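Local coordinates for putative electron transport related protein (Corynebacterium diphtheriae, PDB 4PQ1), which is probably an extracytoplasmic thiol-disulfide oxidoreductase of the thioredoxin superfamily, a DsbF homologue thought to make, break or reshuffle disulfide bonds in other proteins, at residues D65-H70 / G100-S105; S25-E30 / A115-V120; F3-P8 / V140-V145. All coordinates share one frame; numbering follows the deposited sequence.

Interaction 1 (D65-H70 / G100-S105); sequences DLQEVH and GITYPS
The carbonyl oxygen of G100 rests against the amide of Q67, 3.6 Å from its CD. G100 has positive phi and is the C-prime residue of the Schellman motif that ends helix 89-98. At I101 the CA lies 3.4 Å from Q67 OE1, and I101 CG2 sits over the centre of one face of the Y103 ring. T102 then takes both the oxygen and the nitrogen of the Q67 amide: its N donates to OE1 at 3.2 Å, from above the carbonyl plane, while Q67 NE2 gives a straighter bond to T102 OG1 (3.0 Å, 166°), nearly in the amide plane. Q67 reaches this position because its chain bends at chi2 (58°). Y103 completes the contact. Its CB sits over the centre of the H70 imidazole, a CH-pi contact 3.5 Å from the centroid, and its CD2 lies 3.4 Å from Q67 OE1, with amide and phenol planes only 8° apart. At the far end of the ring the OH of Y103 abuts CB of L66. H70 ND1 accepts a hydrogen bond from V79 N, which helps fix the imidazole. The loop lies against helix 63-73 and reaches strand 77-83, where Y103 touches V79; L66 and V69 pack on L150 of helix 147-156.

Interaction 2 (S25-E30 / A115-V120); sequences SEIRGE and AQLGGV
I27 and Q116 meet obliquely, the tip of one against the root of the other: CD1 of the isoleucine lies 3.5 Å from CB of Q116. With CG1 anti to the carbonyl carbon (chi1 -48°) and a second turn at chi2, the ethyl arm of I27 swings toward helix 113-116, although its CB does not face that way. The same methyl also reaches L117, whose side chain runs roughly at right angles to it; CD2 of L117 comes to 3.9 Å from I27 CD1. One terminal methyl therefore serves two consecutive residues. Q116 extends past it, its CG 4.0 Å from the carbonyl oxygen of E26. In the thioredoxin-like fold of this AhpC/TSA-type domain, the isoleucine directly precedes strand 28-30, which pairs antiparallel with strand 36-38 ahead of the central strand 46-52; the contact joins the approach to this two-stranded sheet to the end of the short, weakly bonded helix 113-116 and the residue after it. I27 also packs on L39 and on I106 of strand 105-107, and L117 on V24. Two residues before I27, S25 turns its CB toward Q116, with S25 CB 4.0 Å from Q116 CB. The backbone N of S25 donates to the carbonyl oxygen of Q116 over 3.3 Å, approaching almost head-on (C=O...N angle 164°) but with a bent N-H...O angle (142°). The hydroxyl OG of S25 adds a weak bond to this oxygen, and the serine side chain further touches T2.

Interaction 3 (F3-P8 / V140-V145); sequences FQFHSP and VFLREV
The far end of the F5 ring overlaps two aliphatic side chains, with CE1 3.9 Å from CG1 of V140 and CZ 3.7 Å from CD1 of L142. These belong to the end of strand 137-141 and the turn after it, in the mixed central sheet of the thioredoxin-like fold, where V140 is hydrogen-bonded through its backbone to I14, and L142 to T12. The segment 3-8 runs before strand 13-15, the outermost strand on this side, and sets F3, F5 and P8 against V140 and L142 in a wholly apolar contact. F5 carries its ring there with CG opposite the backbone N (chi1 -180°), and meets L142 from the opposite direction. The second methyl of V140, CG2, is 4.3 Å from CZ of F3, a looser contact; F3 packs edge-to-face with Y16, and Y16 also touches F5 and V140. P8 adds its ring at about a right angle to the leucine side chain, with P8 CG 4.0 Å from L142 CD1, so this one methyl lies against both the proline ring and CZ of F5.

In the fold
Interactions 2 and 3 are neighbours, with centres about 14 Å apart, and they touch directly: F5 N lies 2.7 Å from G118 O, a probable hydrogen bond, while the ring of F5 packs against V120 with its CG 4.0 Å from V120 CG2. The N-terminal segment 3-8 therefore lies against both the loop 115-120 and the end of strand 137-141. Interaction 1 is on the opposite side of the chain's centre, about 20 Å from either of the others between centres. Its L66 side chain lies near, without touching, the cysteines C56 and C59, which form a disulfide in a thioredoxin-type CxxC sequence.

Interaction 1 (D65-H70 / G100-S105)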
ATOM      1  N   ASP A  65      13.076  -0.805   1.329  1.00 29.86           N
ATOM      2  CA  ASP A  65      12.752   0.602   1.167  1.00 27.86           C
ATOM      3  C   ASP A  65      11.408   0.924   1.810  1.00 32.47           C
ATOM      4  O   ASP A  65      11.248   1.962   2.456  1.00 32.82           O
ATOM      5  CB  ASP A  65      12.757   0.979  -0.316  1.00 27.70           C
ATOM      6  CG  ASP A  65      14.138   1.401  -0.803  1.00 40.74           C
ATOM      7  OD1 ASP A  65      15.130   1.213  -0.058  1.00 54.33           O
ATOM      8  OD2 ASP A  65      14.242   1.928  -1.930  1.00 41.06           O
ATOM      9  N   LEU A  66      10.444   0.028   1.651  1.00 34.18           N
ATOM     10  CA  LEU A  66       9.147   0.235   2.273  1.00 27.57           C
ATOM     11  C   LEU A  66       9.310   0.218   3.790  1.00 28.66           C
ATOM     12  O   LEU A  66       8.637   0.953   4.493  1.00 27.13           O
ATOM     13  CB  LEU A  66       8.150  -0.826   1.806  1.00 30.94           C
ATOM     14  CG  LEU A  66       7.743  -0.754   0.328  1.00 24.88           C
ATOM     15  CD1 LEU A  66       7.124  -2.070  -0.095  1.00 30.81           C
ATOM     16  CD2 LEU A  66       6.750   0.355   0.124  1.00 32.94           C
ATOM     17  N   GLN A  67      10.225  -0.605   4.291  1.00 24.84           N
ATOM     18  CA  GLN A  67      10.524  -0.613   5.720  1.00 28.60           C
ATOM     19  C   GLN A  67      11.076   0.745   6.123  1.00 28.04           C
ATOM     20  O   GLN A  67      10.764   1.274   7.187  1.00 32.52           O
ATOM     21  CB  GLN A  67      11.527  -1.723   6.082  1.00 27.51           C
ATOM     22  CG  GLN A  67      11.796  -1.842   7.590  1.00 19.39           C
ATOM     23  CD  GLN A  67      10.525  -2.094   8.391  1.00 26.35           C
ATOM     24  OE1 GLN A  67       9.563  -2.679   7.885  1.00 28.41           O
ATOM     25  NE2 GLN A  67      10.517  -1.665   9.643  1.00 25.95           N
ATOM     26  N   GLU A  68      11.894   1.311   5.250  1.00 26.72           N
ATOM     27  CA  GLU A  68      12.533   2.586   5.509  1.00 27.63           C
ATOM     28  C   GLU A  68      11.485   3.693   5.650  1.00 32.50           C
ATOM     29  O   GLU A  68      11.462   4.430   6.640  1.00 31.83           O
ATOM     30  CB  GLU A  68      13.505   2.893   4.377  1.00 30.28           C
ATOM     31  CG  GLU A  68      14.382   4.088   4.592  1.00 37.10           C
ATOM     32  CD  GLU A  68      15.311   4.291   3.420  1.00 48.69           C
ATOM     33  OE1 GLU A  68      15.796   3.275   2.860  1.00 42.71           O
ATOM     34  OE2 GLU A  68      15.537   5.465   3.052  1.00 43.02           O
ATOM     35  N   VAL A  69      10.613   3.777   4.650  1.00 34.69           N
ATOM     36  CA  VAL A  69       9.481   4.703   4.629  1.00 24.55           C
ATOM     37  C   VAL A  69       8.612   4.554   5.866  1.00 25.80           C
ATOM     38  O   VAL A  69       8.223   5.545   6.472  1.00 30.34           O
ATOM     39  CB  VAL A  69       8.614   4.485   3.370  1.00 26.01           C
ATOM     40  CG1 VAL A  69       7.361   5.355   3.407  1.00 23.77           C
ATOM     41  CG2 VAL A  69       9.415   4.781   2.121  1.00 23.98           C
ATOM     42  N   HIS A  70       8.316   3.316   6.247  1.00 26.11           N
ATOM     43  CA  HIS A  70       7.503   3.067   7.436  1.00 29.17           C
ATOM     44  C   HIS A  70       8.110   3.724   8.658  1.00 33.64           C
ATOM     45  O   HIS A  70       7.421   4.378   9.444  1.00 35.79           O
ATOM     46  CB  HIS A  70       7.347   1.580   7.696  1.00 21.74           C
ATOM     47  CG  HIS A  70       6.518   1.267   8.898  1.00 23.05           C
ATOM     48  ND1 HIS A  70       5.171   1.546   8.966  1.00 28.23           N
ATOM     49  CD2 HIS A  70       6.842   0.701  10.084  1.00 27.46           C
ATOM     50  CE1 HIS A  70       4.703   1.179  10.144  1.00 24.83           C
ATOM     51  NE2 HIS A  70       5.698   0.659  10.843  1.00 28.34           N
ATOM     52  N   GLY A 100      12.626  -8.587   8.742  1.00 22.82           N
ATOM     53  CA  GLY A 100      12.433  -7.554   9.734  1.00 29.87           C
ATOM     54  C   GLY A 100      11.406  -6.496   9.343  1.00 34.14           C
ATOM     55  O   GLY A 100      11.575  -5.314   9.645  1.00 29.12           O
ATOM     56  N   ILE A 101      10.352  -6.926   8.660  1.00 30.51           N
ATOM     57  CA  ILE A 101       9.243  -6.056   8.299  1.00 24.83           C
ATOM     58  C   ILE A 101       8.356  -5.863   9.521  1.00 31.26           C
ATOM     59  O   ILE A 101       7.800  -6.824  10.038  1.00 33.68           O
ATOM     60  CB  ILE A 101       8.409  -6.655   7.144  1.00 25.13           C
ATOM     61  CG1 ILE A 101       9.281  -6.935   5.910  1.00 23.26           C
ATOM     62  CG2 ILE A 101       7.215  -5.786   6.819  1.00 24.50           C
ATOM     63  CD1 ILE A 101      10.263  -5.857   5.570  1.00 31.45           C
ATOM     64  N   THR A 102       8.206  -4.630   9.991  1.00 26.88           N
ATOM     65  CA  THR A 102       7.475  -4.429  11.231  1.00 28.96           C
ATOM     66  C   THR A 102       6.112  -3.792  11.035  1.00 33.49           C
ATOM     67  O   THR A 102       5.400  -3.558  12.014  1.00 29.78           O
ATOM     68  CB  THR A 102       8.270  -3.565  12.216  1.00 30.53           C
ATOM     69  OG1 THR A 102       8.409  -2.245  11.686  1.00 40.13           O
ATOM     70  CG2 THR A 102       9.646  -4.156  12.435  1.00 31.16           C
ATOM     71  N   TYR A 103       5.733  -3.526   9.784  1.00 27.14           N
ATOM     72  CA  TYR A 103       4.413  -2.950   9.518  1.00 28.77           C
ATOM     73  C   TYR A 103       3.367  -4.013   9.153  1.00 30.50           C
ATOM     74  O   TYR A 103       3.714  -5.091   8.643  1.00 30.67           O
ATOM     75  CB  TYR A 103       4.511  -1.883   8.426  1.00 25.24           C
ATOM     76  CG  TYR A 103       5.067  -2.320   7.093  1.00 27.49           C
ATOM     77  CD1 TYR A 103       4.249  -2.918   6.136  1.00 34.70           C
ATOM     78  CD2 TYR A 103       6.396  -2.087   6.765  1.00 22.36           C
ATOM     79  CE1 TYR A 103       4.750  -3.296   4.896  1.00 28.81           C
ATOM     80  CE2 TYR A 103       6.904  -2.459   5.530  1.00 23.02           C
ATOM     81  CZ  TYR A 103       6.075  -3.059   4.602  1.00 24.56           C
ATOM     82  OH  TYR A 103       6.565  -3.429   3.377  1.00 29.10           O
ATOM     83  N   PRO A 104       2.080  -3.719   9.423  1.00 31.87           N
ATOM     84  CA  PRO A 104       1.052  -4.749   9.244  1.00 32.87           C
ATOM     85  C   PRO A 104       0.700  -4.965   7.780  1.00 30.40           C
ATOM     86  O   PRO A 104       0.919  -4.067   6.956  1.00 25.38           O
ATOM     87  CB  PRO A 104      -0.141  -4.175  10.000  1.00 38.84           C
ATOM     88  CG  PRO A 104      -0.005  -2.705   9.813  1.00 23.03           C
ATOM     89  CD  PRO A 104       1.478  -2.412   9.764  1.00 28.62           C
ATOM     90  N   SER A 105       0.184  -6.152   7.466  1.00 27.74           N
ATOM     91  CA  SER A 105      -0.317  -6.448   6.131  1.00 26.36           C
ATOM     92  C   SER A 105      -1.713  -7.029   6.232  1.00 26.86           C
ATOM     93  O   SER A 105      -2.005  -7.808   7.135  1.00 31.49           O
ATOM     94  CB  SER A 105       0.595  -7.434   5.384  1.00 25.18           C
ATOM     95  OG  SER A 105       1.714  -6.789   4.796  1.00 31.14           O
TER

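Interaction 2 (S25-E30 / A115-V120)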
ATOM      1  N   SER A  25     -12.452   3.789  -0.296  1.00 34.62           N
ATOM      2  CA  SER A  25     -13.471   3.090   0.479  1.00 34.46           C
ATOM      3  C   SER A  25     -12.878   2.507   1.753  1.00 39.05           C
ATOM      4  O   SER A  25     -11.686   2.674   2.042  1.00 37.55           O
ATOM      5  CB  SER A  25     -14.122   1.973  -0.337  1.00 32.11           C
ATOM      6  OG  SER A  25     -14.540   2.427  -1.610  1.00 33.84           O
ATOM      7  N   GLU A  26     -13.720   1.814   2.510  1.00 41.04           N
ATOM      8  CA  GLU A  26     -13.297   1.216   3.763  1.00 41.46           C
ATOM      9  C   GLU A  26     -12.393   0.026   3.490  1.00 49.41           C
ATOM     10  O   GLU A  26     -12.760  -0.892   2.750  1.00 49.70           O
ATOM     11  CB  GLU A  26     -14.501   0.776   4.592  1.00 50.15           C
ATOM     12  CG  GLU A  26     -14.135   0.322   5.997  1.00 59.11           C
ATOM     13  CD  GLU A  26     -15.099  -0.709   6.548  1.00 67.07           C
ATOM     14  OE1 GLU A  26     -15.350  -1.716   5.849  1.00 72.88           O
ATOM     15  OE2 GLU A  26     -15.604  -0.519   7.675  1.00 65.73           O
ATOM     16  N   ILE A  27     -11.200   0.058   4.071  1.00 40.56           N
ATOM     17  CA  ILE A  27     -10.283  -1.059   3.965  1.00 32.45           C
ATOM     18  C   ILE A  27     -10.095  -1.670   5.344  1.00 34.11           C
ATOM     19  O   ILE A  27      -9.605  -1.013   6.266  1.00 28.41           O
ATOM     20  CB  ILE A  27      -8.914  -0.649   3.389  1.00 31.32           C
ATOM     21  CG1 ILE A  27      -9.072   0.207   2.132  1.00 36.53           C
ATOM     22  CG2 ILE A  27      -8.088  -1.882   3.068  1.00 32.30           C
ATOM     23  CD1 ILE A  27      -9.566  -0.555   0.942  1.00 40.63           C
ATOM     24  N   ARG A  28     -10.507  -2.929   5.469  1.00 40.96           N
ATOM     25  CA  ARG A  28     -10.350  -3.724   6.680  1.00 34.08           C
ATOM     26  C   ARG A  28     -10.163  -5.168   6.232  1.00 42.31           C
ATOM     27  O   ARG A  28     -10.596  -5.518   5.130  1.00 36.88           O
ATOM     28  CB  ARG A  28     -11.568  -3.573   7.599  1.00 46.53           C
ATOM     29  CG  ARG A  28     -11.286  -3.836   9.075  1.00 54.22           C
ATOM     30  CD  ARG A  28     -12.208  -3.004   9.989  1.00 66.41           C
ATOM     31  NE  ARG A  28     -11.822  -3.116  11.402  1.00 79.81           N
ATOM     32  CZ  ARG A  28     -12.459  -2.535  12.419  1.00 85.53           C
ATOM     33  NH1 ARG A  28     -13.523  -1.764  12.200  1.00 81.13           N
ATOM     34  NH2 ARG A  28     -12.013  -2.709  13.661  1.00 77.75           N
ATOM     35  N   GLY A  29      -9.514  -5.997   7.052  1.00 36.05           N
ATOM     36  CA  GLY A  29      -9.341  -7.405   6.711  1.00 34.15           C
ATOM     37  C   GLY A  29      -8.527  -8.262   7.672  1.00 29.83           C
ATOM     38  O   GLY A  29      -7.990  -7.780   8.675  1.00 31.12           O
ATOM     39  N   GLU A  30      -8.445  -9.553   7.366  1.00 36.84           N
ATOM     40  CA  GLU A  30      -7.607 -10.468   8.136  1.00 28.20           C
ATOM     41  C   GLU A  30      -6.152 -10.014   8.021  1.00 29.31           C
ATOM     42  O   GLU A  30      -5.661  -9.738   6.925  1.00 30.73           O
ATOM     43  CB  GLU A  30      -7.770 -11.920   7.644  1.00 22.61           C
ATOM     44  CG  GLU A  30      -6.889 -12.924   8.386  1.00 36.62           C
ATOM     45  CD  GLU A  30      -6.810 -14.302   7.715  1.00 38.87           C
ATOM     46  OE1 GLU A  30      -7.765 -14.683   7.006  1.00 36.62           O
ATOM     47  OE2 GLU A  30      -5.788 -15.009   7.909  1.00 31.89           O
ATOM     48  N   ALA A 115     -10.881  -3.602  -5.428  1.00 32.41           N
ATOM     49  CA  ALA A 115     -12.212  -3.100  -5.739  1.00 30.52           C
ATOM     50  C   ALA A 115     -12.578  -1.917  -4.850  1.00 36.65           C
ATOM     51  O   ALA A 115     -13.317  -1.014  -5.268  1.00 35.28           O
ATOM     52  CB  ALA A 115     -13.233  -4.211  -5.592  1.00 28.03           C
ATOM     53  N   GLN A 116     -12.059  -1.928  -3.627  1.00 30.38           N
ATOM     54  CA  GLN A 116     -12.294  -0.848  -2.686  1.00 33.92           C
ATOM     55  C   GLN A 116     -11.325   0.314  -2.891  1.00 39.83           C
ATOM     56  O   GLN A 116     -11.517   1.409  -2.354  1.00 36.68           O
ATOM     57  CB  GLN A 116     -12.196  -1.375  -1.264  1.00 33.34           C
ATOM     58  CG  GLN A 116     -13.321  -2.328  -0.928  1.00 44.01           C
ATOM     59  CD  GLN A 116     -12.843  -3.551  -0.169  1.00 55.93           C
ATOM     60  OE1 GLN A 116     -12.168  -3.440   0.861  1.00 54.25           O
ATOM     61  NE2 GLN A 116     -13.196  -4.732  -0.672  1.00 49.85           N
ATOM     62  N   LEU A 117     -10.293   0.076  -3.686  1.00 33.35           N
ATOM     63  CA  LEU A 117      -9.273   1.080  -3.931  1.00 31.00           C
ATOM     64  C   LEU A 117      -9.540   1.761  -5.266  1.00 34.70           C
ATOM     65  O   LEU A 117      -8.646   2.325  -5.882  1.00 35.23           O
ATOM     66  CB  LEU A 117      -7.870   0.444  -3.891  1.00 30.34           C
ATOM     67  CG  LEU A 117      -7.400   0.063  -2.474  1.00 30.43           C
ATOM     68  CD1 LEU A 117      -6.059  -0.649  -2.464  1.00 32.46           C
ATOM     69  CD2 LEU A 117      -7.327   1.292  -1.588  1.00 36.34           C
ATOM     70  N   GLY A 118     -10.784   1.697  -5.718  1.00 33.67           N
ATOM     71  CA  GLY A 118     -11.182   2.464  -6.881  1.00 33.48           C
ATOM     72  C   GLY A 118     -10.794   1.852  -8.203  1.00 31.17           C
ATOM     73  O   GLY A 118     -10.681   2.552  -9.215  1.00 36.44           O
ATOM     74  N   GLY A 119     -10.600   0.538  -8.199  1.00 40.25           N
ATOM     75  CA  GLY A 119     -10.323  -0.194  -9.423  1.00 35.10           C
ATOM     76  C   GLY A 119      -8.884  -0.099  -9.884  1.00 29.97           C
ATOM     77  O   GLY A 119      -8.596  -0.117 -11.081  1.00 29.79           O
ATOM     78  N   VAL A 120      -7.980   0.048  -8.927  1.00 27.37           N
ATOM     79  CA  VAL A 120      -6.556  -0.119  -9.192  1.00 31.49           C
ATOM     80  C   VAL A 120      -6.343  -1.513  -9.816  1.00 26.80           C
ATOM     81  O   VAL A 120      -6.979  -2.480  -9.395  1.00 24.54           O
ATOM     82  CB  VAL A 120      -5.751   0.081  -7.886  1.00 27.88           C
ATOM     83  CG1 VAL A 120      -4.584  -0.840  -7.819  1.00 36.17           C
ATOM     84  CG2 VAL A 120      -5.280   1.533  -7.772  1.00 23.85           C
TER

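Interaction 3 (F3-P8 / V140-V145)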
ATOM      1  N   PHE A   3     -12.722   7.503  -4.147  1.00 36.39           N
ATOM      2  CA  PHE A   3     -11.684   7.410  -5.175  1.00 32.53           C
ATOM      3  C   PHE A   3     -12.016   6.446  -6.306  1.00 30.67           C
ATOM      4  O   PHE A   3     -12.496   5.336  -6.072  1.00 36.27           O
ATOM      5  CB  PHE A   3     -10.368   6.981  -4.530  1.00 35.75           C
ATOM      6  CG  PHE A   3      -9.217   6.914  -5.479  1.00 32.51           C
ATOM      7  CD1 PHE A   3      -8.816   8.039  -6.173  1.00 23.31           C
ATOM      8  CD2 PHE A   3      -8.510   5.736  -5.648  1.00 32.05           C
ATOM      9  CE1 PHE A   3      -7.746   8.002  -7.042  1.00 32.34           C
ATOM     10  CE2 PHE A   3      -7.429   5.682  -6.525  1.00 33.79           C
ATOM     11  CZ  PHE A   3      -7.041   6.819  -7.218  1.00 33.74           C
ATOM     12  N   GLN A   4     -11.748   6.885  -7.531  1.00 27.18           N
ATOM     13  CA  GLN A   4     -11.862   6.042  -8.710  1.00 25.63           C
ATOM     14  C   GLN A   4     -10.562   6.205  -9.469  1.00 37.64           C
ATOM     15  O   GLN A   4     -10.153   7.327  -9.776  1.00 23.37           O
ATOM     16  CB  GLN A   4     -13.052   6.430  -9.592  1.00 39.90           C
ATOM     17  CG  GLN A   4     -14.232   7.057  -8.844  1.00 51.31           C
ATOM     18  CD  GLN A   4     -15.081   7.965  -9.736  1.00 69.49           C
ATOM     19  OE1 GLN A   4     -15.213   7.724 -10.941  1.00 72.03           O
ATOM     20  NE2 GLN A   4     -15.651   9.023  -9.146  1.00 57.27           N
ATOM     21  N   PHE A   5      -9.894   5.083  -9.733  1.00 33.64           N
ATOM     22  CA  PHE A   5      -8.641   5.097 -10.465  1.00 34.44           C
ATOM     23  C   PHE A   5      -8.940   5.116 -11.955  1.00 31.51           C
ATOM     24  O   PHE A   5      -9.485   4.167 -12.497  1.00 37.71           O
ATOM     25  CB  PHE A   5      -7.781   3.882 -10.086  1.00 33.97           C
ATOM     26  CG  PHE A   5      -6.459   3.822 -10.803  1.00 30.21           C
ATOM     27  CD1 PHE A   5      -5.417   4.656 -10.436  1.00 37.03           C
ATOM     28  CD2 PHE A   5      -6.259   2.931 -11.838  1.00 27.80           C
ATOM     29  CE1 PHE A   5      -4.205   4.609 -11.097  1.00 34.18           C
ATOM     30  CE2 PHE A   5      -5.049   2.873 -12.497  1.00 32.77           C
ATOM     31  CZ  PHE A   5      -4.019   3.710 -12.127  1.00 37.18           C
ATOM     32  N   HIS A   6      -8.615   6.218 -12.609  1.00 43.45           N
ATOM     33  CA  HIS A   6      -8.890   6.347 -14.030  1.00 46.34           C
ATOM     34  C   HIS A   6      -7.642   6.008 -14.804  1.00 44.93           C
ATOM     35  O   HIS A   6      -6.544   6.012 -14.241  1.00 51.27           O
ATOM     36  CB  HIS A   6      -9.365   7.762 -14.388  1.00 51.81           C
ATOM     37  CG  HIS A   6     -10.707   8.119 -13.819  1.00 57.12           C
ATOM     38  ND1 HIS A   6     -10.904   9.226 -13.019  1.00 63.34           N
ATOM     39  CD2 HIS A   6     -11.920   7.528 -13.949  1.00 43.95           C
ATOM     40  CE1 HIS A   6     -12.178   9.296 -12.673  1.00 62.28           C
ATOM     41  NE2 HIS A   6     -12.814   8.275 -13.220  1.00 69.69           N
ATOM     42  N   SER A   7      -7.829   5.725 -16.091  1.00 51.00           N
ATOM     43  CA  SER A   7      -6.753   5.356 -17.006  1.00 47.35           C
ATOM     44  C   SER A   7      -5.450   6.092 -16.725  1.00 43.27           C
ATOM     45  O   SER A   7      -5.412   7.320 -16.711  1.00 55.69           O
ATOM     46  CB  SER A   7      -7.189   5.610 -18.453  1.00 41.11           C
ATOM     47  OG  SER A   7      -6.076   5.908 -19.280  1.00 51.16           O
ATOM     48  N   PRO A   8      -4.383   5.335 -16.449  1.00 47.81           N
ATOM     49  CA  PRO A   8      -3.039   5.908 -16.329  1.00 37.63           C
ATOM     50  C   PRO A   8      -2.504   6.363 -17.690  1.00 46.15           C
ATOM     51  O   PRO A   8      -1.590   7.190 -17.744  1.00 50.87           O
ATOM     52  CB  PRO A   8      -2.212   4.749 -15.765  1.00 51.75           C
ATOM     53  CG  PRO A   8      -2.963   3.505 -16.166  1.00 44.86           C
ATOM     54  CD  PRO A   8      -4.415   3.904 -16.094  1.00 45.81           C
ATOM     55  N   VAL A 140      -0.255   7.251  -7.044  1.00 23.41           N
ATOM     56  CA  VAL A 140      -0.333   5.818  -7.294  1.00 26.13           C
ATOM     57  C   VAL A 140       0.832   5.369  -8.167  1.00 22.77           C
ATOM     58  O   VAL A 140       1.065   5.924  -9.239  1.00 25.06           O
ATOM     59  CB  VAL A 140      -1.656   5.421  -7.972  1.00 28.52           C
ATOM     60  CG1 VAL A 140      -1.685   3.892  -8.241  1.00 19.17           C
ATOM     61  CG2 VAL A 140      -2.851   5.890  -7.124  1.00 22.73           C
ATOM     62  N   PHE A 141       1.563   4.367  -7.697  1.00 19.65           N
ATOM     63  CA  PHE A 141       2.724   3.849  -8.413  1.00 22.43           C
ATOM     64  C   PHE A 141       2.451   2.447  -8.932  1.00 22.58           C
ATOM     65  O   PHE A 141       2.262   1.520  -8.139  1.00 19.33           O
ATOM     66  CB  PHE A 141       3.960   3.825  -7.508  1.00 24.23           C
ATOM     67  CG  PHE A 141       4.459   5.193  -7.113  1.00 23.72           C
ATOM     68  CD1 PHE A 141       5.311   5.899  -7.943  1.00 19.21           C
ATOM     69  CD2 PHE A 141       4.094   5.759  -5.894  1.00 19.26           C
ATOM     70  CE1 PHE A 141       5.773   7.158  -7.580  1.00 25.70           C
ATOM     71  CE2 PHE A 141       4.553   7.009  -5.531  1.00 21.31           C
ATOM     72  CZ  PHE A 141       5.396   7.715  -6.375  1.00 16.72           C
ATOM     73  N   LEU A 142       2.420   2.297 -10.258  1.00 21.61           N
ATOM     74  CA  LEU A 142       2.173   0.999 -10.887  1.00 17.03           C
ATOM     75  C   LEU A 142       3.509   0.364 -11.273  1.00 26.13           C
ATOM     76  O   LEU A 142       3.726  -0.069 -12.405  1.00 23.05           O
ATOM     77  CB  LEU A 142       1.270   1.153 -12.112  1.00 22.45           C
ATOM     78  CG  LEU A 142      -0.059   1.870 -11.813  1.00 22.07           C
ATOM     79  CD1 LEU A 142      -0.855   2.104 -13.091  1.00 28.01           C
ATOM     80  CD2 LEU A 142      -0.889   1.106 -10.768  1.00 14.99           C
ATOM     81  N   ARG A 143       4.401   0.323 -10.298  1.00 17.90           N
ATOM     82  CA  ARG A 143       5.757  -0.093 -10.508  1.00 19.28           C
ATOM     83  C   ARG A 143       6.376  -0.223  -9.144  1.00 21.06           C
ATOM     84  O   ARG A 143       5.825   0.279  -8.169  1.00 15.25           O
ATOM     85  CB  ARG A 143       6.532   0.902 -11.372  1.00 16.41           C
ATOM     86  CG  ARG A 143       6.582   2.317 -10.816  1.00 19.13           C
ATOM     87  CD  ARG A 143       7.716   3.095 -11.465  1.00 19.13           C
ATOM     88  NE  ARG A 143       7.767   4.498 -11.070  1.00 23.18           N
ATOM     89  CZ  ARG A 143       8.526   4.978 -10.093  1.00 27.69           C
ATOM     90  NH1 ARG A 143       9.302   4.165  -9.393  1.00 31.73           N
ATOM     91  NH2 ARG A 143       8.514   6.275  -9.814  1.00 30.05           N
ATOM     92  N   GLU A 144       7.480  -0.965  -9.081  1.00 20.74           N
ATOM     93  CA  GLU A 144       8.360  -0.946  -7.934  1.00 20.17           C
ATOM     94  C   GLU A 144       8.759   0.508  -7.614  1.00 23.86           C
ATOM     95  O   GLU A 144       8.960   1.320  -8.531  1.00 20.18           O
ATOM     96  CB  GLU A 144       9.599  -1.800  -8.227  1.00 20.10           C
ATOM     97  CG  GLU A 144      10.572  -1.907  -7.076  1.00 23.39           C
ATOM     98  CD  GLU A 144      11.725  -2.880  -7.358  1.00 32.77           C
ATOM     99  OE1 GLU A 144      12.621  -2.974  -6.483  1.00 26.23           O
ATOM    100  OE2 GLU A 144      11.739  -3.526  -8.444  1.00 17.03           O
ATOM    101  N   VAL A 145       8.859   0.837  -6.327  1.00 24.66           N
ATOM    102  CA  VAL A 145       9.265   2.176  -5.911  1.00 23.91           C
ATOM    103  C   VAL A 145      10.516   2.124  -5.044  1.00 31.56           C
ATOM    104  O   VAL A 145      10.778   1.107  -4.405  1.00 24.16           O
ATOM    105  CB  VAL A 145       8.163   2.897  -5.104  1.00 27.59           C
ATOM    106  CG1 VAL A 145       7.042   3.354  -6.012  1.00 27.19           C
ATOM    107  CG2 VAL A 145       7.632   2.004  -3.976  1.00 24.20           C
TER